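Long-range contact in transcriptional regulator, LacI family (Arthrobacter sp., PDB 4RKQ), which probably regulates transcription as a LacI-family regulator, with a periplasmic-binding-protein-like domain likely to bind a sugar or related small molecule: residues His130-Glu135 and Ser167-Glu172. Numbering follows the deposited sequence.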
loop_
_atom_site.group_PDB
_atom_site.type_symbol
_atom_site.label_atom_id
_atom_site.label_comp_id
_atom_site.label_asym_id
_atom_site.label_seq_id
_atom_site.Cartn_x
_atom_site.Cartn_y
_atom_site.Cartn_z
ATOM N N HIS A 130 -25.404 16.335 -13.323
ATOM C CA HIS A 130 -24.832 15.555 -14.419
ATOM C C HIS A 130 -23.828 14.556 -13.851
ATOM O O HIS A 130 -22.646 14.836 -13.728
ATOM C CB HIS A 130 -24.176 16.430 -15.455
ATOM C CG HIS A 130 -25.122 17.374 -16.129
ATOM N ND1 HIS A 130 -25.915 16.994 -17.186
ATOM C CD2 HIS A 130 -25.407 18.677 -15.889
ATOM C CE1 HIS A 130 -26.634 18.028 -17.586
ATOM N NE2 HIS A 130 -26.351 19.059 -16.810
ATOM N N ILE A 131 -24.329 13.397 -13.479
ATOM C CA ILE A 131 -23.536 12.430 -12.690
ATOM C C ILE A 131 -22.827 11.423 -13.580
ATOM O O ILE A 131 -23.351 11.051 -14.627
ATOM C CB ILE A 131 -24.450 11.720 -11.682
ATOM C CG1 ILE A 131 -24.921 12.761 -10.679
ATOM C CG2 ILE A 131 -23.705 10.599 -10.955
ATOM C CD1 ILE A 131 -25.935 12.289 -9.667
ATOM N N ALA A 132 -21.638 10.957 -13.186
ATOM C CA ALA A 132 -20.969 9.892 -13.946
ATOM C C ALA A 132 -20.482 8.842 -12.975
ATOM O O ALA A 132 -20.162 9.174 -11.842
ATOM C CB ALA A 132 -19.832 10.436 -14.765
ATOM N N TYR A 133 -20.535 7.576 -13.387
ATOM C CA TYR A 133 -20.021 6.463 -12.563
ATOM C C TYR A 133 -18.875 5.903 -13.356
ATOM O O TYR A 133 -19.023 5.631 -14.523
ATOM C CB TYR A 133 -21.056 5.354 -12.322
ATOM C CG TYR A 133 -20.443 4.177 -11.588
ATOM C CD1 TYR A 133 -20.009 4.296 -10.281
ATOM C CD2 TYR A 133 -20.252 2.962 -12.235
ATOM C CE1 TYR A 133 -19.410 3.220 -9.620
ATOM C CE2 TYR A 133 -19.679 1.886 -11.585
ATOM C CZ TYR A 133 -19.261 2.011 -10.290
ATOM O OH TYR A 133 -18.677 0.913 -9.688
ATOM N N LEU A 134 -17.734 5.757 -12.714
ATOM C CA LEU A 134 -16.572 5.218 -13.360
ATOM C C LEU A 134 -16.390 3.790 -12.849
ATOM O O LEU A 134 -16.117 3.566 -11.693
ATOM C CB LEU A 134 -15.361 6.095 -13.043
ATOM C CG LEU A 134 -14.019 5.441 -13.378
ATOM C CD1 LEU A 134 -13.905 5.124 -14.858
ATOM C CD2 LEU A 134 -12.927 6.360 -12.897
ATOM N N GLU A 135 -16.471 2.845 -13.766
ATOM C CA GLU A 135 -16.525 1.426 -13.467
ATOM C C GLU A 135 -15.137 0.844 -13.708
ATOM O O GLU A 135 -14.454 1.263 -14.611
ATOM C CB GLU A 135 -17.526 0.803 -14.467
ATOM C CG GLU A 135 -17.645 -0.701 -14.507
ATOM C CD GLU A 135 -18.312 -1.230 -13.270
ATOM O OE1 GLU A 135 -17.729 -1.040 -12.190
ATOM O OE2 GLU A 135 -19.406 -1.830 -13.374
ATOM N N SER A 167 -24.022 9.147 -16.802
ATOM C CA SER A 167 -23.228 8.458 -17.796
ATOM C C SER A 167 -22.337 7.413 -17.149
ATOM O O SER A 167 -21.933 7.580 -16.024
ATOM C CB SER A 167 -22.317 9.414 -18.525
ATOM O OG SER A 167 -23.042 10.485 -19.046
ATOM N N LEU A 168 -22.007 6.377 -17.905
ATOM C CA LEU A 168 -21.062 5.350 -17.498
ATOM C C LEU A 168 -19.720 5.492 -18.214
ATOM O O LEU A 168 -19.659 5.591 -19.436
ATOM C CB LEU A 168 -21.632 3.979 -17.807
ATOM C CG LEU A 168 -20.769 2.777 -17.400
ATOM C CD1 LEU A 168 -20.687 2.659 -15.885
ATOM C CD2 LEU A 168 -21.377 1.501 -18.006
ATOM N N ILE A 169 -18.647 5.459 -17.422
ATOM C CA ILE A 169 -17.263 5.408 -17.913
ATOM C C ILE A 169 -16.689 4.102 -17.387
ATOM O O ILE A 169 -17.030 3.681 -16.272
ATOM C CB ILE A 169 -16.407 6.550 -17.336
ATOM C CG1 ILE A 169 -17.141 7.881 -17.418
ATOM C CG2 ILE A 169 -15.049 6.640 -18.047
ATOM C CD1 ILE A 169 -16.510 8.924 -16.539
ATOM N N VAL A 170 -15.891 3.455 -18.219
ATOM C CA VAL A 170 -15.226 2.198 -17.875
ATOM C C VAL A 170 -13.744 2.387 -18.125
ATOM O O VAL A 170 -13.352 3.012 -19.082
ATOM C CB VAL A 170 -15.762 1.031 -18.711
ATOM C CG1 VAL A 170 -15.051 -0.267 -18.365
ATOM C CG2 VAL A 170 -17.254 0.860 -18.466
ATOM N N ALA A 171 -12.924 1.916 -17.194
ATOM C CA ALA A 171 -11.481 1.950 -17.337
ATOM C C ALA A 171 -10.886 0.796 -16.515
ATOM O O ALA A 171 -11.530 0.261 -15.585
ATOM C CB ALA A 171 -10.939 3.298 -16.850
ATOM N N GLU A 172 -9.646 0.454 -16.833
ATOM C CA GLU A 172 -8.872 -0.520 -16.063
ATOM C C GLU A 172 -8.660 0.032 -14.674
ATOM O O GLU A 172 -8.579 1.245 -14.501
ATOM C CB GLU A 172 -7.504 -0.752 -16.746
ATOM C CG GLU A 172 -6.818 -2.072 -16.447
ATOM C CD GLU A 172 -5.327 -2.015 -16.741
ATOM O OE1 GLU A 172 -4.921 -1.224 -17.619
ATOM O OE2 GLU A 172 -4.550 -2.748 -16.091
HETATM O O HOH W 1 -23.589 12.490 -17.023
#
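Tyr133 and Ile169 are joined by the straightest of five backbone hydrogen bonds, Ile169 N to Tyr133 O at 2.9 Å with 175° at the hydrogen. The bonds join two parallel strands of a beta-alpha-beta unit, in which helix 150-161 carries the chain from one strand to its neighbour at the sheet edge. Ile131 through O, and Tyr133 and Glu135 through both N and O, bond to Ser167, Ile169 and Ala171, while Ala132 and Leu134 bond strand 194-197 and Phe198 just after it.

Side chains sort by face. On one, Leu134 CD1 lies 3.7 Å from Ile169 CG2 and against the short Ala171 side chain; helix 175-188 covers all three, and helix 200-212 also packs on Leu134 and Ala171. On the other, Leu168 runs alongside Tyr133; its CG anti to the backbone N (chi1 -178°), with chi2 68°, sets Leu168 CD1 at the ring edge, in plane, 3.7 Å from Tyr133 CD2. This aliphatic-aromatic pair suits the side where Tyr133 packs on Val155 of the crossover helix. Glu135 offers its CB to Val170 CG2, then bends at chi2; OE1 bonds Thr149 OG1 and, weakly, Tyr133 OH, while OE2 takes a weak bond from Cys148 N. Beside the Ser167 N to Ile131 O bond, a water donates to Ile131 O, and its O atom is hydrogen-bonded to Ser167 OG at 2.9 Å.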